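Local coordinates for protein putative glycosyl hydrolase (Bacteroides thetaiotaomicron VPI-5482, PDB 3K11) that is a putative glycosyl hydrolase assigned to family 88, probably cleaving glycosidic bonds, although its substrate is not established, at residues Gly25-Glu30 with Ala408-Leu413; Asn197-Asp202 with Leu234-Arg239; Asp202-Gly207 with Gly246-Gly251; Val353-Trp358 with Arg412-Gln417. All coordinates share one frame; numbering follows the deposited sequence.

Interaction 1: Gly25-Glu30 with Ala408-Leu413; sequences GDLTPE and AEMIRL
The puckered pyrrolidine ring of Pro29 meets Ile411 at one corner: ring atom CB lies 4.2 Å from Ile411 CG2, a loose apolar touch. The carbonyl of the same residue comes closer, with Pro29 O 3.8 Å from Ile411 CG1 and 4.1 Å from Ile411 CD1. One branched side chain therefore rests against both, CG2 against ring atom CB and the CG1-CD1 arm against the oxygen. This follows from the first torsion of Ile411 (chi1 -70°), which turns CG1 beside the backbone N and leaves CG2 anti to it. The contact joins the start of helix 29-45 to the late helix 400-416, consistent with the helical (alpha/alpha) barrel of six-hairpin glycosidases. Thr28 is the N-cap of the earlier helix, its OG1 bonded to Gln31 N, and Pro29 follows in the first turn. Just upstream, Leu27 reaches across with its CD2, 3.7 Å from CE of Met410, which is present as selenomethionine. The two side chains cross at about a right angle. Bends at both chi2 (-63°) and chi3 of Met410 curl its methyl end back to that spot, and Trp358 of helix 347-362 touches both residues. Val32 and Ile36 continue the apolar layer around Ile411, while Arg412, in the conformer given, forms a salt bridge with Glu96.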
# COMPACT_ATOMS: atom_id res chain seq x y z
N GLY A 25 8.63 -21.99 -10.69
CA GLY A 25 9.80 -22.49 -11.38
C GLY A 25 9.51 -22.96 -12.79
O GLY A 25 8.70 -22.38 -13.52
N ASP A 26 10.18 -24.04 -13.14
CA ASP A 26 10.08 -24.61 -14.47
C ASP A 26 8.65 -24.89 -14.87
O ASP A 26 7.82 -25.29 -14.05
CB ASP A 26 10.85 -25.93 -14.54
CG ASP A 26 12.38 -25.76 -14.45
OD1 ASP A 26 12.93 -24.69 -14.76
OD2 ASP A 26 13.02 -26.76 -14.08
N LEU A 27 8.38 -24.69 -16.16
CA LEU A 27 7.11 -24.91 -16.78
C LEU A 27 7.42 -25.44 -18.19
O LEU A 27 8.25 -24.84 -18.89
CB LEU A 27 6.40 -23.57 -16.84
CG LEU A 27 5.00 -23.49 -17.40
CD1 LEU A 27 4.10 -24.39 -16.53
CD2 LEU A 27 4.55 -21.98 -17.44
N THR A 28 6.78 -26.53 -18.61
CA THR A 28 6.96 -27.05 -19.97
C THR A 28 5.72 -26.74 -20.79
O THR A 28 4.62 -26.61 -20.24
CB THR A 28 7.18 -28.58 -19.98
OG1 THR A 28 5.96 -29.20 -19.58
CG2 THR A 28 8.30 -28.97 -19.03
N PRO A 29 5.88 -26.56 -22.09
CA PRO A 29 4.67 -26.37 -22.89
C PRO A 29 3.74 -27.58 -22.84
O PRO A 29 2.54 -27.41 -22.95
CB PRO A 29 5.20 -26.09 -24.30
CG PRO A 29 6.60 -26.51 -24.31
CD PRO A 29 7.10 -26.45 -22.90
N GLU A 30 4.28 -28.78 -22.65
CA GLU A 30 3.43 -29.96 -22.49
C GLU A 30 2.54 -29.87 -21.24
O GLU A 30 1.35 -30.23 -21.29
CB GLU A 30 4.27 -31.23 -22.44
CG GLU A 30 4.95 -31.53 -23.78
CD GLU A 30 6.24 -30.73 -24.07
OE1 GLU A 30 6.77 -30.04 -23.16
OE2 GLU A 30 6.72 -30.82 -25.22
N ALA A 408 -2.52 -20.84 -24.21
CA ALA A 408 -2.11 -20.86 -25.62
C ALA A 408 -0.89 -19.99 -25.87
O ALA A 408 0.04 -20.40 -26.57
CB ALA A 408 -3.25 -20.39 -26.50
N GLU A 409 -0.89 -18.80 -25.29
CA GLU A 409 0.18 -17.84 -25.50
C GLU A 409 1.43 -18.21 -24.71
O GLU A 409 2.58 -18.02 -25.18
CB GLU A 409 -0.31 -16.42 -25.13
CG GLU A 409 0.46 -15.33 -25.81
CD GLU A 409 0.29 -15.28 -27.32
OE1 GLU A 409 -0.66 -15.85 -27.83
OE2 GLU A 409 1.15 -14.68 -27.96
N MSE A 410 1.24 -18.79 -23.54
CA MSE A 410 2.39 -19.32 -22.80
C MSE A 410 3.09 -20.44 -23.55
O MSE A 410 4.33 -20.53 -23.55
CB MSE A 410 1.97 -19.82 -21.40
CG MSE A 410 1.66 -18.76 -20.38
SE MSE A 410 3.12 -17.64 -19.95
CE MSE A 410 4.45 -18.94 -19.58
N ILE A 411 2.35 -21.28 -24.26
CA ILE A 411 2.98 -22.33 -25.07
C ILE A 411 3.87 -21.70 -26.14
O ILE A 411 5.03 -22.14 -26.30
CB ILE A 411 1.92 -23.30 -25.68
CG1 ILE A 411 1.32 -24.15 -24.55
CG2 ILE A 411 2.50 -24.20 -26.86
CD1 ILE A 411 -0.07 -24.84 -24.88
N ARG A 412 3.37 -20.68 -26.84
CA ARG A 412 4.18 -19.95 -27.82
C ARG A 412 5.43 -19.40 -27.17
O ARG A 412 6.54 -19.57 -27.67
CB ARG A 412 3.40 -18.78 -28.41
CG ARG A 412 4.19 -17.90 -29.39
CD ARG A 412 4.27 -18.53 -30.72
NE ARG A 412 3.11 -18.22 -31.55
CZ ARG A 412 2.70 -18.94 -32.60
NH1 ARG A 412 3.32 -20.08 -32.96
NH2 ARG A 412 1.64 -18.55 -33.29
N LEU A 413 5.24 -18.70 -26.05
CA LEU A 413 6.37 -18.08 -25.33
C LEU A 413 7.43 -19.11 -24.93
O LEU A 413 8.66 -18.93 -25.16
CB LEU A 413 5.84 -17.35 -24.08
CG LEU A 413 6.84 -16.57 -23.21
CD1 LEU A 413 7.49 -15.42 -24.01
CD2 LEU A 413 6.19 -16.04 -21.92

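Interaction 2: Asn197-Asp202 with Leu234-Arg239; sequences NTLWLD and LQFADR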
# COMPACT_ATOMS: atom_id res chain seq x y z
N ASN A 197 -24.63 9.11 -19.14
CA ASN A 197 -23.34 9.37 -19.74
C ASN A 197 -22.18 8.84 -18.91
O ASN A 197 -21.26 9.58 -18.50
CB ASN A 197 -23.18 10.88 -20.04
CG ASN A 197 -24.01 11.30 -21.25
OD1 ASN A 197 -24.73 10.50 -21.81
ND2 ASN A 197 -23.84 12.50 -21.70
N THR A 198 -22.25 7.54 -18.67
CA THR A 198 -21.19 6.81 -17.95
C THR A 198 -20.35 6.00 -18.91
O THR A 198 -20.86 5.28 -19.77
CB THR A 198 -21.83 5.85 -16.91
OG1 THR A 198 -22.65 6.61 -16.01
CG2 THR A 198 -20.79 5.11 -16.14
N LEU A 199 -19.04 6.10 -18.73
CA LEU A 199 -18.12 5.23 -19.40
C LEU A 199 -17.77 4.07 -18.46
O LEU A 199 -17.46 4.30 -17.32
CB LEU A 199 -16.86 5.95 -19.82
CG LEU A 199 -16.96 7.11 -20.82
CD1 LEU A 199 -15.53 7.68 -21.13
CD2 LEU A 199 -17.73 6.66 -22.12
N TRP A 200 -17.80 2.87 -19.03
CA TRP A 200 -17.37 1.63 -18.39
C TRP A 200 -16.08 1.19 -19.01
O TRP A 200 -15.99 1.05 -20.23
CB TRP A 200 -18.40 0.54 -18.65
CG TRP A 200 -19.66 0.68 -17.88
CD1 TRP A 200 -20.55 1.72 -17.89
CD2 TRP A 200 -20.21 -0.32 -17.04
NE1 TRP A 200 -21.61 1.44 -17.08
CE2 TRP A 200 -21.44 0.18 -16.55
CE3 TRP A 200 -19.78 -1.59 -16.65
CZ2 TRP A 200 -22.27 -0.56 -15.70
CZ3 TRP A 200 -20.57 -2.32 -15.78
CH2 TRP A 200 -21.83 -1.82 -15.33
N LEU A 201 -15.08 0.94 -18.18
CA LEU A 201 -13.79 0.47 -18.69
C LEU A 201 -14.00 -0.78 -19.55
O LEU A 201 -13.32 -0.97 -20.57
CB LEU A 201 -12.85 0.18 -17.51
CG LEU A 201 -11.42 -0.12 -17.85
CD1 LEU A 201 -10.78 1.01 -18.68
CD2 LEU A 201 -10.62 -0.42 -16.53
N ASP A 202 -14.96 -1.64 -19.16
CA ASP A 202 -15.22 -2.88 -19.88
C ASP A 202 -15.50 -2.62 -21.34
O ASP A 202 -15.16 -3.45 -22.19
CB ASP A 202 -16.45 -3.62 -19.32
CG ASP A 202 -16.40 -3.84 -17.80
OD1 ASP A 202 -16.30 -2.85 -17.07
OD2 ASP A 202 -16.39 -5.00 -17.32
N LEU A 234 -8.41 6.25 -27.52
CA LEU A 234 -7.79 7.41 -26.90
C LEU A 234 -8.80 8.26 -26.13
O LEU A 234 -8.47 8.87 -25.10
CB LEU A 234 -7.11 8.23 -27.98
CG LEU A 234 -5.91 7.62 -28.73
CD1 LEU A 234 -5.50 8.58 -29.83
CD2 LEU A 234 -4.70 7.29 -27.78
N GLN A 235 -10.04 8.26 -26.58
CA GLN A 235 -11.11 9.03 -25.87
C GLN A 235 -11.46 8.37 -24.54
O GLN A 235 -11.78 9.06 -23.56
CB GLN A 235 -12.33 9.21 -26.80
CG GLN A 235 -12.07 10.29 -27.84
CD GLN A 235 -13.20 10.59 -28.79
OE1 GLN A 235 -13.03 11.45 -29.66
NE2 GLN A 235 -14.34 9.90 -28.67
N PHE A 236 -11.48 7.03 -24.50
CA PHE A 236 -11.59 6.29 -23.24
C PHE A 236 -10.35 6.57 -22.38
O PHE A 236 -10.45 6.93 -21.21
CB PHE A 236 -11.66 4.76 -23.45
CG PHE A 236 -13.05 4.21 -23.68
CD1 PHE A 236 -13.87 3.92 -22.63
CD2 PHE A 236 -13.49 3.90 -24.95
CE1 PHE A 236 -15.14 3.39 -22.83
CE2 PHE A 236 -14.79 3.37 -25.15
CZ PHE A 236 -15.59 3.12 -24.09
N ALA A 237 -9.17 6.33 -22.93
CA ALA A 237 -7.95 6.40 -22.08
C ALA A 237 -7.72 7.78 -21.49
O ALA A 237 -7.29 7.86 -20.36
CB ALA A 237 -6.70 5.87 -22.84
N ASP A 238 -8.03 8.85 -22.24
CA ASP A 238 -7.89 10.24 -21.75
C ASP A 238 -8.55 10.39 -20.40
O ASP A 238 -7.96 10.91 -19.44
CB ASP A 238 -8.57 11.22 -22.72
CG ASP A 238 -8.42 12.68 -22.28
OD1 ASP A 238 -7.26 13.07 -22.02
OD2 ASP A 238 -9.46 13.39 -22.16
N ARG A 239 -9.76 9.88 -20.33
CA ARG A 239 -10.59 10.02 -19.13
C ARG A 239 -10.35 8.97 -18.04
O ARG A 239 -10.44 9.29 -16.87
CB ARG A 239 -12.04 9.93 -19.53
CG ARG A 239 -12.43 11.07 -20.46
CD ARG A 239 -13.78 10.81 -20.95
NE ARG A 239 -14.43 11.89 -21.69
CZ ARG A 239 -14.69 11.89 -23.00
NH1 ARG A 239 -14.22 10.95 -23.82
NH2 ARG A 239 -15.39 12.89 -23.50
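Leu199 divides its two methyls between two residues of helix 222-240, and the apolar contacts of this pair begin there. CD1 sits 3.6 Å from Arg239 CD, so the leucine touches the aliphatic part of the arginine, the two side chains crossing at about a right angle. CD2 lies 4.2 Å from CE1 of Phe236, approaching the ring obliquely. The CB bond of Leu199 points to the helix, and the first torsion (chi1 -62°), with CG anti to the carbonyl carbon, helps place the methyls on these two residues. Of a second kind is the contact of Trp200 O with the same ring atom, Phe236 CE1, at 3.6 Å, a carbon-to-oxygen touch that again comes in obliquely. Strand 198-200 is an outer strand of a three-stranded antiparallel sheet, with strand 247-253 as its neighbour; the axes of the short segments 198-200 and 234-239 come within 10.1 Å, at 101° to each other. A G1 beta bulge, Asn197 and Thr198 facing Arg191, marks the beginning of this strand. Polar bonds hold the arginine in position without spanning the two segments. Arg239 NH1 donates to Gln235 O, one turn earlier, at 3.1 Å, reaching it from above the carbonyl plane, while NH2 forms a salt bridge with Asp186. Trp200 points the other way, its NE1 bonded to Arg193 O and its indole in a cation-pi contact with Arg191.

Interaction 3: Asp202-Gly207 with Gly246-Gly251; sequences DDMFMG and GLYRHG. With EDO (1,2-ethanediol), chain H.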
# COMPACT_ATOMS: atom_id res chain seq x y z
N ASP A 202 -14.96 -1.64 -19.16
CA ASP A 202 -15.22 -2.88 -19.88
C ASP A 202 -15.50 -2.62 -21.34
O ASP A 202 -15.16 -3.45 -22.19
CB ASP A 202 -16.45 -3.62 -19.32
CG ASP A 202 -16.40 -3.84 -17.80
OD1 ASP A 202 -16.30 -2.85 -17.07
OD2 ASP A 202 -16.39 -5.00 -17.32
N ASP A 203 -16.05 -1.44 -21.66
CA ASP A 203 -16.51 -1.20 -23.05
C ASP A 203 -15.35 -0.92 -23.99
O ASP A 203 -15.53 -0.97 -25.18
CB ASP A 203 -17.53 -0.10 -23.14
CG ASP A 203 -18.91 -0.52 -22.66
OD1 ASP A 203 -19.22 -1.74 -22.72
OD2 ASP A 203 -19.70 0.38 -22.33
N MSE A 204 -14.15 -0.63 -23.47
CA MSE A 204 -12.98 -0.61 -24.32
C MSE A 204 -12.90 -1.96 -25.06
O MSE A 204 -12.70 -2.02 -26.27
CB MSE A 204 -11.71 -0.36 -23.52
CG MSE A 204 -11.62 1.08 -23.02
SE MSE A 204 -9.96 1.49 -22.15
CE MSE A 204 -8.90 1.71 -23.73
N PHE A 205 -13.13 -3.04 -24.33
CA PHE A 205 -13.02 -4.40 -24.84
C PHE A 205 -14.30 -4.84 -25.51
O PHE A 205 -14.27 -5.56 -26.50
CB PHE A 205 -12.62 -5.36 -23.74
CG PHE A 205 -12.48 -6.77 -24.20
CD1 PHE A 205 -11.39 -7.16 -25.02
CD2 PHE A 205 -13.45 -7.69 -23.86
CE1 PHE A 205 -11.30 -8.47 -25.48
CE2 PHE A 205 -13.38 -9.00 -24.34
CZ PHE A 205 -12.30 -9.39 -25.13
N MSE A 206 -15.43 -4.39 -24.99
CA MSE A 206 -16.68 -4.79 -25.64
C MSE A 206 -16.82 -4.20 -27.04
O MSE A 206 -17.41 -4.82 -27.92
CB MSE A 206 -17.90 -4.44 -24.79
CG MSE A 206 -17.88 -4.95 -23.41
SE MSE A 206 -17.64 -6.92 -23.25
CE MSE A 206 -16.68 -6.97 -21.47
N GLY A 207 -16.30 -3.00 -27.24
CA GLY A 207 -16.43 -2.28 -28.52
C GLY A 207 -15.25 -2.18 -29.46
O GLY A 207 -15.42 -2.31 -30.67
N GLY A 246 -0.53 4.25 -13.27
CA GLY A 246 -0.40 3.34 -14.40
C GLY A 246 -1.53 2.34 -14.48
O GLY A 246 -1.32 1.25 -14.98
N LEU A 247 -2.73 2.74 -14.06
CA LEU A 247 -3.90 1.87 -13.99
C LEU A 247 -5.10 2.66 -14.51
O LEU A 247 -5.05 3.89 -14.61
CB LEU A 247 -4.16 1.45 -12.52
CG LEU A 247 -3.08 0.71 -11.76
CD1 LEU A 247 -3.59 0.50 -10.30
CD2 LEU A 247 -2.74 -0.60 -12.46
N TYR A 248 -6.17 1.94 -14.79
CA TYR A 248 -7.42 2.53 -15.20
C TYR A 248 -8.47 2.45 -14.12
O TYR A 248 -8.54 1.46 -13.37
CB TYR A 248 -7.97 1.75 -16.37
CG TYR A 248 -7.32 2.04 -17.72
CD1 TYR A 248 -6.23 1.30 -18.15
CD2 TYR A 248 -7.82 3.01 -18.57
CE1 TYR A 248 -5.66 1.51 -19.37
CE2 TYR A 248 -7.23 3.23 -19.79
CZ TYR A 248 -6.17 2.48 -20.19
OH TYR A 248 -5.62 2.71 -21.42
N ARG A 249 -9.28 3.50 -14.03
CA ARG A 249 -10.49 3.44 -13.22
C ARG A 249 -11.58 2.58 -13.92
O ARG A 249 -11.69 2.58 -15.13
CB ARG A 249 -11.02 4.83 -12.89
CG ARG A 249 -11.05 5.79 -13.97
CD ARG A 249 -11.72 7.13 -13.59
NE ARG A 249 -10.90 7.95 -12.71
CZ ARG A 249 -9.83 8.66 -13.03
NH1 ARG A 249 -9.29 8.68 -14.22
NH2 ARG A 249 -9.25 9.35 -12.10
N HIS A 250 -12.39 1.87 -13.14
CA HIS A 250 -13.49 1.07 -13.73
C HIS A 250 -14.57 1.94 -14.36
O HIS A 250 -15.15 1.57 -15.37
CB HIS A 250 -14.13 0.16 -12.67
CG HIS A 250 -15.13 -0.79 -13.21
ND1 HIS A 250 -16.16 -1.32 -12.44
CD2 HIS A 250 -15.27 -1.31 -14.45
CE1 HIS A 250 -16.88 -2.14 -13.20
NE2 HIS A 250 -16.36 -2.16 -14.42
N GLY A 251 -14.84 3.09 -13.75
CA GLY A 251 -15.92 3.92 -14.24
C GLY A 251 -15.63 5.39 -14.27
O GLY A 251 -14.75 5.93 -13.57
C1 EDO H . -6.71 9.34 -8.73
O1 EDO H . -6.62 10.45 -9.63
C2 EDO H . -8.02 8.57 -8.87
O2 EDO H . -9.19 9.39 -9.05
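Asp202 OD1 accepts the shortest polar bond of this contact, from NE2 of His250 at 2.7 Å. The bond is bent, 136° at the hydrogen, yet the oxygen lies practically in the imidazole plane and offers its syn lone pair, the one on the side of OD2. The carboxylate itself is turned 53° out of the ring plane, so the two flat groups meet at an edge without stacking. His250 has CG anti to its own backbone N (chi1 -173°), which extends the ring toward the aspartate, and its other nitrogen, ND1, is bonded to Tyr387 OH. Both ring nitrogens are thus engaged, fixing the rotation of the imidazole. Trp264 meets the same ring, and a 1,2-ethanediol lies close to the Asp202 side chain, which would suit a pocket, though its role here is not established. A second contact is Met-aromatic: SE of Met204, a selenomethionine, stands 4.0 Å from Tyr248 CE2 and 4.6 Å from the ring centroid, while its CE comes to 4.1 Å from Tyr248 OH. Farther out, Arg249 NH2 donates to O2 of a different 1,2-ethanediol at 3.1 Å, probably from the crystallisation liquor. The contact sets the N-terminal part of helix 202-217 against strand 247-253, with Phe233 and Phe236 of helix 222-240 packed on Met204, and with Ala267 of helix 265-281 touching His250 and Trp270 touching Asp202.

Interaction 4: Val353-Trp358 with Arg412-Gln417; sequences VAQLGW and RLLNTQ. With EDO (1,2-ethanediol), chain B.
Two helices of the helical barrel fold expected for this glycosidase family, 347-362 and 400-416, come into contact here, late in the chain. The contact is light and rests on two pairs. Leu414 sends its CD2 to 3.7 Å from OE1 of Gln355, a methyl against an amide oxygen, the two side chains crossing at about a right angle. Torsions explain the reach of the glutamine: with CG anti to the backbone N (chi1 -175°) and a bend at chi2, its amide is brought over to the leucine. The amide is held at both ends, OE1 by the hydroxyl of Tyr428 and NE2 by the carbonyl O of Gly25, so this buried polar group is satisfied while lying against an apolar neighbour. The second pair is looser, Ala354 CB being 4.4 Å from Leu413 CD2. From the same segment of helix 347-362, Val353 packs on Phe382 and Leu356 on Ala385, both of the third subunit, so this helix also touches another subunit. Toward the end of 412-417 the backbone is well tied: Leu413 O accepts from Gln417 N at 2.8 Å and from Thr416 N at 3.2 Å, and in the conformer given Thr416 OG1 donates to Arg412 O at 2.8 Å, from above the carbonyl plane. Asn415 ND2 makes a weak bond, 3.5 Å long though nearly straight at 165°, to O2 of a 1,2-ethanediol.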
# COMPACT_ATOMS: atom_id res chain seq x y z
N VAL A 353 7.20 -12.75 -14.83
CA VAL A 353 5.90 -12.27 -14.39
C VAL A 353 4.79 -13.13 -14.99
O VAL A 353 3.92 -13.62 -14.30
CB VAL A 353 5.69 -10.80 -14.76
CG1 VAL A 353 4.30 -10.30 -14.27
CG2 VAL A 353 6.81 -9.93 -14.13
N ALA A 354 4.85 -13.31 -16.30
CA ALA A 354 3.89 -14.14 -17.00
C ALA A 354 3.96 -15.58 -16.50
O ALA A 354 2.94 -16.24 -16.28
CB ALA A 354 4.13 -14.05 -18.52
N GLN A 355 5.18 -16.10 -16.36
CA GLN A 355 5.36 -17.48 -15.95
C GLN A 355 4.77 -17.75 -14.55
O GLN A 355 4.09 -18.76 -14.34
CB GLN A 355 6.85 -17.82 -16.00
CG GLN A 355 7.16 -19.31 -15.70
CD GLN A 355 8.25 -19.90 -16.57
OE1 GLN A 355 8.47 -19.47 -17.70
NE2 GLN A 355 8.87 -20.95 -16.07
N LEU A 356 5.04 -16.87 -13.61
CA LEU A 356 4.52 -16.98 -12.25
C LEU A 356 3.01 -16.86 -12.29
O LEU A 356 2.27 -17.58 -11.59
CB LEU A 356 5.09 -15.88 -11.36
CG LEU A 356 4.51 -15.81 -9.95
CD1 LEU A 356 4.72 -17.13 -9.16
CD2 LEU A 356 5.01 -14.59 -9.17
N GLY A 357 2.52 -15.90 -13.07
CA GLY A 357 1.07 -15.77 -13.21
C GLY A 357 0.41 -17.02 -13.74
O GLY A 357 -0.71 -17.36 -13.30
N TRP A 358 1.05 -17.71 -14.70
CA TRP A 358 0.55 -18.98 -15.20
C TRP A 358 0.54 -20.06 -14.10
O TRP A 358 -0.43 -20.78 -13.96
CB TRP A 358 1.29 -19.49 -16.47
CG TRP A 358 0.64 -20.80 -16.89
CD1 TRP A 358 1.08 -22.02 -16.60
CD2 TRP A 358 -0.68 -20.97 -17.43
NE1 TRP A 358 0.19 -22.97 -17.01
CE2 TRP A 358 -0.92 -22.35 -17.49
CE3 TRP A 358 -1.67 -20.09 -17.85
CZ2 TRP A 358 -2.08 -22.89 -18.03
CZ3 TRP A 358 -2.85 -20.62 -18.35
CH2 TRP A 358 -3.06 -22.01 -18.41
N ARG A 412 3.37 -20.68 -26.84
CA ARG A 412 4.18 -19.95 -27.82
C ARG A 412 5.43 -19.40 -27.17
O ARG A 412 6.54 -19.57 -27.67
CB ARG A 412 3.40 -18.78 -28.41
CG ARG A 412 4.19 -17.90 -29.39
CD ARG A 412 4.27 -18.53 -30.72
NE ARG A 412 3.11 -18.22 -31.55
CZ ARG A 412 2.70 -18.94 -32.60
NH1 ARG A 412 3.32 -20.08 -32.96
NH2 ARG A 412 1.64 -18.55 -33.29
N LEU A 413 5.24 -18.70 -26.05
CA LEU A 413 6.37 -18.08 -25.33
C LEU A 413 7.43 -19.11 -24.93
O LEU A 413 8.66 -18.93 -25.16
CB LEU A 413 5.84 -17.35 -24.08
CG LEU A 413 6.84 -16.57 -23.21
CD1 LEU A 413 7.49 -15.42 -24.01
CD2 LEU A 413 6.19 -16.04 -21.92
N LEU A 414 6.97 -20.22 -24.35
CA LEU A 414 7.91 -21.28 -23.95
C LEU A 414 8.59 -21.98 -25.12
O LEU A 414 9.70 -22.51 -24.96
CB LEU A 414 7.22 -22.32 -23.06
CG LEU A 414 6.63 -21.80 -21.74
CD1 LEU A 414 5.69 -22.84 -21.16
CD2 LEU A 414 7.77 -21.45 -20.78
N ASN A 415 7.94 -22.00 -26.27
CA ASN A 415 8.52 -22.57 -27.49
C ASN A 415 9.44 -21.62 -28.27
O ASN A 415 10.06 -22.03 -29.23
CB ASN A 415 7.40 -23.01 -28.44
CG ASN A 415 6.75 -24.33 -28.02
OD1 ASN A 415 7.39 -25.18 -27.39
ND2 ASN A 415 5.51 -24.53 -28.43
N THR A 416 9.51 -20.36 -27.85
CA THR A 416 10.34 -19.37 -28.51
C THR A 416 11.50 -19.01 -27.59
O THR A 416 12.68 -19.10 -27.96
CB THR A 416 9.49 -18.12 -28.85
OG1 THR A 416 8.29 -18.51 -29.52
CG2 THR A 416 10.27 -17.15 -29.75
N GLN A 417 11.17 -18.66 -26.35
CA GLN A 417 12.18 -18.25 -25.38
C GLN A 417 12.81 -19.49 -24.76
O GLN A 417 12.32 -20.63 -24.94
CB GLN A 417 11.53 -17.44 -24.27
CG GLN A 417 10.92 -16.15 -24.72
CD GLN A 417 11.93 -15.07 -24.98
OE1 GLN A 417 12.94 -14.90 -24.24
NE2 GLN A 417 11.64 -14.27 -26.00
C1 EDO B . 2.24 -28.12 -26.52
O1 EDO B . 1.54 -27.60 -27.67
C2 EDO B . 3.60 -28.72 -26.91
O2 EDO B . 4.47 -27.72 -27.49

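In the fold
The four contacts form two pairs within one helical fold. Interactions 1 and 4, centres about 5 Å apart, share helix 400-416 and residues Arg412 and Leu413; together they tie the N-terminal segment to late helices, Gly25 O bonding Gln355 NE2. Interactions 2 and 3, centres about 6 Å apart, share Asp202 and reach neighbouring strands of one antiparallel sheet, holding helices 222-240 and 202-217 to it; their segments alternate along the chain. Interaction 1 is about 34 Å from interaction 2 and 28 Å from interaction 3, centre to centre, across the chain's centre. Interaction 1 spans almost the whole chain and encloses the middle pair, whereas interaction 4 follows them.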